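Local coordinates for peptidase (Yersinia bercovieri, PDB 5NYW), which is of unknown function but belongs to the proteasome-type Ntn hydrolases, and so probably acts as a peptidase in a multimeric assembly, at residues A13-S18 and L193-Y198; R42-Q47 and T72-V77; E89-V94 and F128-Q133. All coordinates share one frame; numbering follows the deposited sequence.

Contact 1 (A13-S18 and L193-Y198). Unlike the reference sequence in segment 13-18: A13 (reference Val).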
loop_
_atom_site.group_PDB
_atom_site.type_symbol
_atom_site.label_atom_id
_atom_site.label_comp_id
_atom_site.label_asym_id
_atom_site.label_seq_id
_atom_site.Cartn_x
_atom_site.Cartn_y
_atom_site.Cartn_z
ATOM N N ALA L 13 8.304 -37.346 -31.171
ATOM C CA ALA L 13 7.663 -38.519 -30.581
ATOM C C ALA L 13 6.989 -38.136 -29.261
ATOM O O ALA L 13 7.572 -37.429 -28.438
ATOM C CB ALA L 13 8.690 -39.661 -30.367
ATOM N N PHE L 14 5.765 -38.605 -29.056
ATOM C CA PHE L 14 5.032 -38.315 -27.821
ATOM C C PHE L 14 4.543 -39.575 -27.122
ATOM O O PHE L 14 4.091 -40.520 -27.782
ATOM C CB PHE L 14 3.823 -37.419 -28.103
ATOM C CG PHE L 14 4.155 -36.156 -28.826
ATOM C CD1 PHE L 14 4.497 -35.015 -28.127
ATOM C CD2 PHE L 14 4.125 -36.101 -30.202
ATOM C CE1 PHE L 14 4.808 -33.838 -28.786
ATOM C CE2 PHE L 14 4.428 -34.917 -30.867
ATOM C CZ PHE L 14 4.771 -33.792 -30.160
ATOM N N ALA L 15 4.599 -39.591 -25.791
ATOM C CA ALA L 15 3.977 -40.693 -25.042
ATOM C C ALA L 15 3.351 -40.249 -23.715
ATOM O O ALA L 15 3.984 -39.569 -22.906
ATOM C CB ALA L 15 4.980 -41.771 -24.798
ATOM N N SER L 16 2.101 -40.650 -23.507
ATOM C CA SER L 16 1.392 -40.366 -22.271
ATOM C C SER L 16 0.673 -41.584 -21.720
ATOM O O SER L 16 0.043 -42.340 -22.470
ATOM C CB SER L 16 0.355 -39.260 -22.493
ATOM O OG SER L 16 0.968 -38.029 -22.815
ATOM N N ASP L 17 0.694 -41.730 -20.399
ATOM C CA ASP L 17 -0.144 -42.739 -19.767
ATOM C C ASP L 17 -1.538 -42.132 -19.583
ATOM O O ASP L 17 -1.834 -41.072 -20.136
ATOM C CB ASP L 17 0.443 -43.225 -18.426
ATOM C CG ASP L 17 0.116 -42.304 -17.270
ATOM O OD1 ASP L 17 0.182 -41.074 -17.455
ATOM O OD2 ASP L 17 -0.240 -42.804 -16.180
ATOM N N SER L 18 -2.394 -42.799 -18.818
ATOM C CA SER L 18 -3.734 -42.294 -18.625
ATOM C C SER L 18 -4.236 -42.412 -17.195
ATOM O O SER L 18 -5.294 -41.868 -16.875
ATOM C CB SER L 18 -4.697 -43.015 -19.571
ATOM O OG SER L 18 -4.685 -44.417 -19.359
ATOM N N LEU L 193 -2.092 -46.395 -22.806
ATOM C CA LEU L 193 -1.183 -45.336 -23.214
ATOM C C LEU L 193 -1.766 -44.594 -24.399
ATOM O O LEU L 193 -2.604 -45.124 -25.129
ATOM C CB LEU L 193 0.181 -45.910 -23.592
ATOM C CG LEU L 193 1.010 -46.701 -22.586
ATOM C CD1 LEU L 193 2.361 -47.049 -23.215
ATOM C CD2 LEU L 193 1.182 -45.977 -21.233
ATOM N N ASP L 194 -1.353 -43.350 -24.575
ATOM C CA ASP L 194 -1.659 -42.635 -25.811
ATOM C C ASP L 194 -0.338 -42.156 -26.361
ATOM O O ASP L 194 0.434 -41.503 -25.657
ATOM C CB ASP L 194 -2.639 -41.489 -25.561
ATOM C CG ASP L 194 -4.050 -41.990 -25.212
ATOM O OD1 ASP L 194 -4.658 -42.774 -25.988
ATOM O OD2 ASP L 194 -4.540 -41.619 -24.127
ATOM N N VAL L 195 -0.039 -42.577 -27.585
ATOM C CA VAL L 195 1.223 -42.273 -28.236
ATOM C C VAL L 195 1.031 -41.696 -29.645
ATOM O O VAL L 195 -0.031 -41.824 -30.256
ATOM C CB VAL L 195 2.110 -43.541 -28.333
ATOM C CG1 VAL L 195 2.292 -44.199 -26.970
ATOM C CG2 VAL L 195 1.522 -44.528 -29.320
ATOM N N MET L 196 2.063 -41.038 -30.151
ATOM C CA MET L 196 2.035 -40.526 -31.507
ATOM C C MET L 196 3.420 -40.277 -32.086
ATOM O O MET L 196 4.320 -39.823 -31.390
ATOM C CB MET L 196 1.228 -39.240 -31.577
ATOM C CG MET L 196 1.339 -38.581 -32.922
ATOM S SD MET L 196 0.256 -37.195 -33.071
ATOM C CE MET L 196 0.993 -36.368 -34.480
ATOM N N ILE L 197 3.589 -40.595 -33.360
ATOM C CA ILE L 197 4.777 -40.196 -34.089
ATOM C C ILE L 197 4.400 -39.111 -35.100
ATOM O O ILE L 197 3.480 -39.298 -35.899
ATOM C CB ILE L 197 5.403 -41.363 -34.834
ATOM C CG1 ILE L 197 5.842 -42.448 -33.860
ATOM C CG2 ILE L 197 6.534 -40.855 -35.719
ATOM C CD1 ILE L 197 6.411 -43.679 -34.547
ATOM N N TYR L 198 5.082 -37.971 -35.038
ATOM C CA TYR L 198 4.891 -36.911 -36.021
ATOM C C TYR L 198 6.142 -36.706 -36.859
ATOM O O TYR L 198 7.133 -36.135 -36.388
ATOM C CB TYR L 198 4.530 -35.581 -35.362
ATOM C CG TYR L 198 4.424 -34.478 -36.397
ATOM C CD1 TYR L 198 3.251 -34.286 -37.125
ATOM C CD2 TYR L 198 5.516 -33.662 -36.688
ATOM C CE1 TYR L 198 3.165 -33.300 -38.083
ATOM C CE2 TYR L 198 5.439 -32.684 -37.643
ATOM C CZ TYR L 198 4.262 -32.501 -38.338
ATOM O OH TYR L 198 4.206 -31.503 -39.285
#

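Contact 2 (R42-Q47 and T72-V77)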
loop_
_atom_site.group_PDB
_atom_site.type_symbol
_atom_site.label_atom_id
_atom_site.label_comp_id
_atom_site.label_asym_id
_atom_site.label_seq_id
_atom_site.Cartn_x
_atom_site.Cartn_y
_atom_site.Cartn_z
ATOM N N ARG L 42 -0.876 -27.368 -40.085
ATOM C CA ARG L 42 -0.467 -27.310 -38.688
ATOM C C ARG L 42 -0.845 -28.529 -37.867
ATOM O O ARG L 42 -1.910 -29.107 -38.058
ATOM C CB ARG L 42 -1.091 -26.036 -38.117
ATOM C CG ARG L 42 -1.344 -25.895 -36.651
ATOM C CD ARG L 42 -2.299 -24.690 -36.463
ATOM N NE ARG L 42 -1.865 -23.594 -37.331
ATOM C CZ ARG L 42 -1.548 -22.365 -36.925
ATOM N NH1 ARG L 42 -1.662 -22.011 -35.651
ATOM N NH2 ARG L 42 -1.125 -21.477 -37.807
ATOM N N THR L 43 0.058 -28.923 -36.968
ATOM C CA THR L 43 -0.182 -29.996 -36.005
ATOM C C THR L 43 0.426 -29.684 -34.636
ATOM O O THR L 43 1.641 -29.601 -34.485
ATOM C CB THR L 43 0.359 -31.344 -36.520
ATOM O OG1 THR L 43 -0.347 -31.701 -37.713
ATOM C CG2 THR L 43 0.135 -32.441 -35.485
ATOM N N LEU L 44 -0.428 -29.484 -33.646
ATOM C CA LEU L 44 0.009 -29.161 -32.293
ATOM C C LEU L 44 -0.475 -30.211 -31.289
ATOM O O LEU L 44 -1.649 -30.602 -31.306
ATOM C CB LEU L 44 -0.496 -27.786 -31.892
ATOM C CG LEU L 44 0.318 -26.557 -32.289
ATOM C CD1 LEU L 44 0.476 -26.412 -33.791
ATOM C CD2 LEU L 44 -0.352 -25.322 -31.698
ATOM N N VAL L 45 0.443 -30.665 -30.437
ATOM C CA VAL L 45 0.165 -31.658 -29.398
ATOM C C VAL L 45 0.341 -31.076 -28.003
ATOM O O VAL L 45 1.375 -30.466 -27.698
ATOM C CB VAL L 45 1.088 -32.891 -29.531
ATOM C CG1 VAL L 45 0.825 -33.891 -28.410
ATOM C CG2 VAL L 45 0.893 -33.548 -30.880
ATOM N N VAL L 46 -0.665 -31.275 -27.157
ATOM C CA VAL L 46 -0.593 -30.831 -25.771
ATOM C C VAL L 46 -0.689 -32.011 -24.811
ATOM O O VAL L 46 -1.636 -32.798 -24.890
ATOM C CB VAL L 46 -1.723 -29.841 -25.445
ATOM C CG1 VAL L 46 -1.667 -29.453 -23.981
ATOM C CG2 VAL L 46 -1.629 -28.600 -26.334
ATOM N N GLN L 47 0.271 -32.144 -23.901
ATOM C CA GLN L 47 0.211 -33.235 -22.930
ATOM C C GLN L 47 0.005 -32.728 -21.507
ATOM O O GLN L 47 0.603 -31.726 -21.111
ATOM C CB GLN L 47 1.483 -34.074 -23.008
ATOM C CG GLN L 47 1.588 -34.916 -24.271
ATOM C CD GLN L 47 2.993 -35.464 -24.470
ATOM O OE1 GLN L 47 3.943 -34.703 -24.675
ATOM N NE2 GLN L 47 3.135 -36.784 -24.394
ATOM N N THR L 72 -7.563 -14.442 -30.628
ATOM C CA THR L 72 -6.317 -15.161 -30.838
ATOM C C THR L 72 -6.459 -16.590 -30.271
ATOM O O THR L 72 -6.850 -16.774 -29.117
ATOM C CB THR L 72 -5.120 -14.394 -30.231
ATOM O OG1 THR L 72 -3.958 -15.237 -30.227
ATOM C CG2 THR L 72 -5.435 -13.911 -28.811
ATOM N N ASN L 73 -6.155 -17.598 -31.090
ATOM C CA ASN L 73 -6.291 -18.988 -30.662
ATOM C C ASN L 73 -5.226 -19.855 -31.307
ATOM O O ASN L 73 -4.469 -19.381 -32.150
ATOM C CB ASN L 73 -7.687 -19.542 -30.987
ATOM C CG ASN L 73 -7.986 -19.564 -32.479
ATOM O OD1 ASN L 73 -7.202 -20.079 -33.275
ATOM N ND2 ASN L 73 -9.125 -19.000 -32.863
ATOM N N LEU L 74 -5.199 -21.135 -30.947
ATOM C CA LEU L 74 -4.140 -22.034 -31.407
ATOM C C LEU L 74 -4.187 -22.291 -32.913
ATOM O O LEU L 74 -3.245 -22.837 -33.474
ATOM C CB LEU L 74 -4.217 -23.363 -30.644
ATOM C CG LEU L 74 -3.726 -23.320 -29.189
ATOM C CD1 LEU L 74 -3.887 -24.657 -28.484
ATOM C CD2 LEU L 74 -2.255 -22.917 -29.164
ATOM N N MET L 75 -5.262 -21.875 -33.573
ATOM C CA MET L 75 -5.375 -22.068 -35.014
ATOM C C MET L 75 -4.858 -20.881 -35.820
ATOM O O MET L 75 -4.576 -21.015 -37.014
ATOM C CB MET L 75 -6.819 -22.378 -35.387
ATOM C CG MET L 75 -7.266 -23.652 -34.710
ATOM S SD MET L 75 -6.226 -25.072 -35.109
ATOM C CE MET L 75 -6.781 -25.447 -36.762
ATOM N N ASN L 76 -4.782 -19.714 -35.182
ATOM C CA ASN L 76 -4.295 -18.516 -35.866
ATOM C C ASN L 76 -2.987 -17.907 -35.308
ATOM O O ASN L 76 -2.583 -16.837 -35.750
ATOM C CB ASN L 76 -5.396 -17.449 -35.900
ATOM C CG ASN L 76 -5.850 -17.016 -34.518
ATOM O OD1 ASN L 76 -5.056 -16.941 -33.574
ATOM N ND2 ASN L 76 -7.148 -16.722 -34.394
ATOM N N VAL L 77 -2.338 -18.554 -34.337
ATOM C CA VAL L 77 -1.013 -18.089 -33.913
ATOM C C VAL L 77 -0.044 -18.400 -35.062
ATOM O O VAL L 77 -0.161 -19.438 -35.729
ATOM C CB VAL L 77 -0.493 -18.744 -32.589
ATOM C CG1 VAL L 77 -1.303 -18.255 -31.390
ATOM C CG2 VAL L 77 -0.517 -20.264 -32.662
#

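Contact 3 (E89-V94 and F128-Q133)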
loop_
_atom_site.group_PDB
_atom_site.type_symbol
_atom_site.label_atom_id
_atom_site.label_comp_id
_atom_site.label_asym_id
_atom_site.label_seq_id
_atom_site.Cartn_x
_atom_site.Cartn_y
_atom_site.Cartn_z
ATOM N N GLU L 89 -0.740 -18.074 -20.922
ATOM C CA GLU L 89 -1.827 -17.172 -20.557
ATOM C C GLU L 89 -3.044 -17.961 -20.100
ATOM O O GLU L 89 -3.710 -17.580 -19.131
ATOM C CB GLU L 89 -2.200 -16.248 -21.734
ATOM C CG GLU L 89 -1.113 -15.243 -22.080
ATOM C CD GLU L 89 -1.362 -14.511 -23.382
ATOM O OE1 GLU L 89 -2.394 -14.788 -24.027
ATOM O OE2 GLU L 89 -0.499 -13.688 -23.777
ATOM N N THR L 90 -3.330 -19.065 -20.791
ATOM C CA THR L 90 -4.491 -19.883 -20.458
ATOM C C THR L 90 -4.237 -20.627 -19.126
ATOM O O THR L 90 -5.176 -20.891 -18.372
ATOM C CB THR L 90 -4.821 -20.895 -21.568
ATOM O OG1 THR L 90 -4.721 -20.262 -22.843
ATOM C CG2 THR L 90 -6.226 -21.454 -21.374
ATOM N N VAL L 91 -2.983 -21.020 -18.879
ATOM C CA VAL L 91 -2.603 -21.599 -17.590
ATOM C C VAL L 91 -2.834 -20.645 -16.405
ATOM O O VAL L 91 -3.492 -21.021 -15.429
ATOM C CB VAL L 91 -1.136 -22.047 -17.578
ATOM C CG1 VAL L 91 -0.696 -22.313 -16.163
ATOM C CG2 VAL L 91 -0.958 -23.292 -18.437
ATOM N N ARG L 92 -2.324 -19.415 -16.502
ATOM C CA ARG L 92 -2.505 -18.406 -15.440
ATOM C C ARG L 92 -3.980 -18.042 -15.228
ATOM O O ARG L 92 -4.421 -17.880 -14.092
ATOM C CB ARG L 92 -1.703 -17.126 -15.745
ATOM C CG ARG L 92 -0.202 -17.251 -15.528
ATOM C CD ARG L 92 0.583 -15.916 -15.692
ATOM N NE ARG L 92 0.618 -15.390 -17.064
ATOM C CZ ARG L 92 1.603 -15.635 -17.938
ATOM N NH1 ARG L 92 2.617 -16.443 -17.610
ATOM N NH2 ARG L 92 1.564 -15.108 -19.161
ATOM N N GLU L 93 -4.730 -17.928 -16.322
ATOM C CA GLU L 93 -6.159 -17.608 -16.273
ATOM C C GLU L 93 -6.961 -18.620 -15.461
ATOM O O GLU L 93 -7.804 -18.256 -14.639
ATOM C CB GLU L 93 -6.730 -17.550 -17.688
ATOM C CG GLU L 93 -8.230 -17.420 -17.737
ATOM C CD GLU L 93 -8.782 -17.588 -19.148
ATOM O OE1 GLU L 93 -10.015 -17.535 -19.315
ATOM O OE2 GLU L 93 -7.994 -17.805 -20.091
ATOM N N VAL L 94 -6.730 -19.898 -15.744
ATOM C CA VAL L 94 -7.437 -20.974 -15.073
ATOM C C VAL L 94 -7.028 -21.119 -13.600
ATOM O O VAL L 94 -7.889 -21.255 -12.733
ATOM C CB VAL L 94 -7.214 -22.289 -15.812
ATOM C CG1 VAL L 94 -7.726 -23.468 -14.995
ATOM C CG2 VAL L 94 -7.885 -22.208 -17.175
ATOM N N PHE L 128 7.900 -27.387 -26.358
ATOM C CA PHE L 128 7.978 -26.560 -25.142
ATOM C C PHE L 128 7.514 -27.287 -23.888
ATOM O O PHE L 128 6.677 -28.203 -23.941
ATOM C CB PHE L 128 7.132 -25.262 -25.237
ATOM C CG PHE L 128 7.584 -24.285 -26.308
ATOM C CD1 PHE L 128 7.346 -24.530 -27.657
ATOM C CD2 PHE L 128 8.319 -23.163 -25.962
ATOM C CE1 PHE L 128 7.769 -23.639 -28.630
ATOM C CE2 PHE L 128 8.764 -22.287 -26.925
ATOM C CZ PHE L 128 8.488 -22.523 -28.265
ATOM N N HIS L 129 8.071 -26.868 -22.755
ATOM C CA HIS L 129 7.564 -27.258 -21.447
ATOM C C HIS L 129 6.985 -26.022 -20.760
ATOM O O HIS L 129 7.736 -25.117 -20.419
ATOM C CB HIS L 129 8.686 -27.917 -20.604
ATOM C CG HIS L 129 8.310 -28.206 -19.180
ATOM N ND1 HIS L 129 9.160 -28.860 -18.308
ATOM C CD2 HIS L 129 7.203 -27.912 -18.458
ATOM C CE1 HIS L 129 8.585 -28.972 -17.129
ATOM N NE2 HIS L 129 7.395 -28.395 -17.189
ATOM N N ILE L 130 5.668 -26.005 -20.529
ATOM C CA ILE L 130 4.997 -24.885 -19.849
ATOM C C ILE L 130 4.865 -25.173 -18.349
ATOM O O ILE L 130 4.338 -26.208 -17.959
ATOM C CB ILE L 130 3.568 -24.585 -20.430
ATOM C CG1 ILE L 130 3.614 -24.230 -21.924
ATOM C CG2 ILE L 130 2.910 -23.404 -19.717
ATOM C CD1 ILE L 130 3.513 -25.404 -22.857
ATOM N N TYR L 131 5.306 -24.225 -17.524
ATOM C CA TYR L 131 5.321 -24.344 -16.068
ATOM C C TYR L 131 4.032 -23.785 -15.460
ATOM O O TYR L 131 3.280 -23.100 -16.161
ATOM C CB TYR L 131 6.513 -23.576 -15.491
ATOM C CG TYR L 131 7.893 -24.057 -15.866
ATOM C CD1 TYR L 131 8.418 -25.233 -15.334
ATOM C CD2 TYR L 131 8.691 -23.309 -16.722
ATOM C CE1 TYR L 131 9.681 -25.653 -15.671
ATOM C CE2 TYR L 131 9.947 -23.721 -17.054
ATOM C CZ TYR L 131 10.440 -24.890 -16.529
ATOM O OH TYR L 131 11.706 -25.288 -16.859
ATOM N N PRO L 132 3.759 -24.073 -14.160
ATOM C CA PRO L 132 2.550 -23.493 -13.531
ATOM C C PRO L 132 2.462 -21.951 -13.547
ATOM O O PRO L 132 1.352 -21.426 -13.623
ATOM C CB PRO L 132 2.639 -23.976 -12.074
ATOM C CG PRO L 132 3.483 -25.208 -12.118
ATOM C CD PRO L 132 4.454 -25.018 -13.262
ATOM N N GLN L 133 3.588 -21.237 -13.514
ATOM C CA GLN L 133 3.549 -19.764 -13.494
ATOM C C GLN L 133 3.227 -19.209 -14.872
ATOM O O GLN L 133 3.014 -18.021 -15.028
ATOM C CB GLN L 133 4.865 -19.164 -12.978
ATOM C CG GLN L 133 5.233 -19.519 -11.533
ATOM C CD GLN L 133 5.744 -20.956 -11.388
ATOM O OE1 GLN L 133 6.148 -21.581 -12.370
ATOM N NE2 GLN L 133 5.738 -21.478 -10.162
#

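Contact 1 (A13-S18 and L193-Y198)
An antiparallel ladder joins strands 11-23 and 193-199 in one of the two sheets of the proteasome-type fold, with F14 facing M196 and S16 facing D194 as the hydrogen-bonded pairs. F14 N gives a nearly straight bond to M196 O (3.0 Å), and M196 N returns one to F14 O at 3.2 Å. In the S16-D194 pair, D194 N reaches S16 O at 2.7 Å and S16 N reaches D194 O at 2.9 Å. V195 CA makes a CA-H...O contact with F14 O (3.4 Å), and in the non-hydrogen-bonded pair A15-V195, A15 CB meets V195 CG1 at 4.2 Å.

Beyond S16, L193 CD2 lies against D17 CA at 3.8 Å. The F14 ring turns its edge to M196 O, with CG anti to its own carbonyl carbon (chi1 -54°). F14, S16, D194 and M196 face strands 33-38 and 42-50, whereas V195 and I197 pack on helix 168-185. The polar ends look elsewhere: S16 OG to Q47, D194 to R210 in a salt bridge, and D17 to Y2. A sheet held between a second sheet and a helix layer in this way is characteristic of the four-layer alpha-beta-beta-alpha sandwich of Ntn hydrolases.

Contact 2 (R42-Q47 and T72-V77)
The flat guanidinium of R42 meets three backbone carbonyls of 72-77, one over a face and two at the edge. M75 O lies over the centre of one face, with R42 CZ 3.3 Å away, but its angle to NH1 is too poor for a hydrogen bond. V77 O sits at the edge in the guanidinium plane and is gripped end-on by two nitrogens, R42 NH1 at 3.0 Å and R42 NH2 at 3.1 Å. The NH1 bond uses a lone pair of V77 O in the carbonyl plane, while NH2 approaches nearly along the C=O direction. L74 O takes a further bond from R42 NH1 at 2.8 Å, although it is tilted from the guanidinium plane and the nitrogen stands above its carbonyl plane.

Extended first torsions, with CG anti to the backbone N (chi1 156°), carry R42 CD to 4.2 Å from M75 SD, and the bend at chi3 (-43°) turns the guanidinium into the carbonyls. Two residues along the strand, L44 CD2 meets L74 CD2 at 4.0 Å, and L74 and V77 also pack on helix 80-98.

The loop is bridged internally by N73 OD1, which accepts from M75 N at 2.7 Å in an Asx turn, and by N76 OD1, which accepts from N73 N at 2.8 Å; this probably helps hold the carbonyls. Three hydrogen bonds to L74 O and V77 O thus join the loop before helix 80-98 to the start of strand 42-50. With no acidic residue in either segment, the carbonyl dipoles would probably stabilise the positive charge.

Contact 3 (E89-V94 and F128-Q133)
V91 and R92, on adjoining positions of helix 80-98, make the first shell with the end of strand 126-130 and the turn that follows it. The two methyls of V91 divide the work. V91 CG1 meets P132 O at 3.4 Å and also lies near Y131 O, whereas V91 CG2 touches I130 CG2 at 4.1 Å. With CG1 anti to the backbone N (chi1 166°), one methyl is directed at the carbonyls of the turn and the other at the strand.

R92 gives the polar bond: R92 NH1 donates to Q133 O at 3.1 Å along an almost straight path, with an N-H...O angle of 167°. The acceptor lies in the guanidinium plane, at its edge, and the nitrogen is on a lone pair in the carbonyl plane. R92 CG and CD pass Q133 O at 3.3 Å each, and the bend at chi3 (-68°) then turns NE and the guanidinium back so that NH1 meets the same oxygen. One carbonyl therefore meets both the charged end and the aliphatic shaft of a single side chain.

Around this first shell, where strand passes into turn, Y131 CE1 lies 3.7 Å above one face of the H129 ring, toward its rim, and H129 NE2 is hydrogen-bonded to N113. Y131 also packs on A22 of a neighbouring subunit. On the helix, the charge of E93 is paired with R65.

Further out, I130 is flanked by L116 of strand 112-120 and L87 of helix 80-98, while V91 also touches L114 and I58. The contact thus lies where helix 80-98, packed beside helix 52-65, meets the five-stranded sheet at strands 112-120 and 126-130.

In the fold
Contact 1 belongs to the sheet that includes strands 11-23 and 193-199; contacts 2 and 3 both reach the second sheet, through strands 42-50 and 126-130. Helix 80-98 and the loop leading into it supply the other partners of those two contacts. Along the chain, contacts 2 and 3 follow one another inside the long loop closed by contact 1. The centres of contacts 1 and 2 are about 17 Å apart, and the sheets meet there through S16 and Q47; the centre of contact 3 lies about 15 Å from that of contact 2 and about 21 Å from that of contact 1. Together they span the layers from sheet to sheet to outer helices, as expected of a proteasome-type subunit.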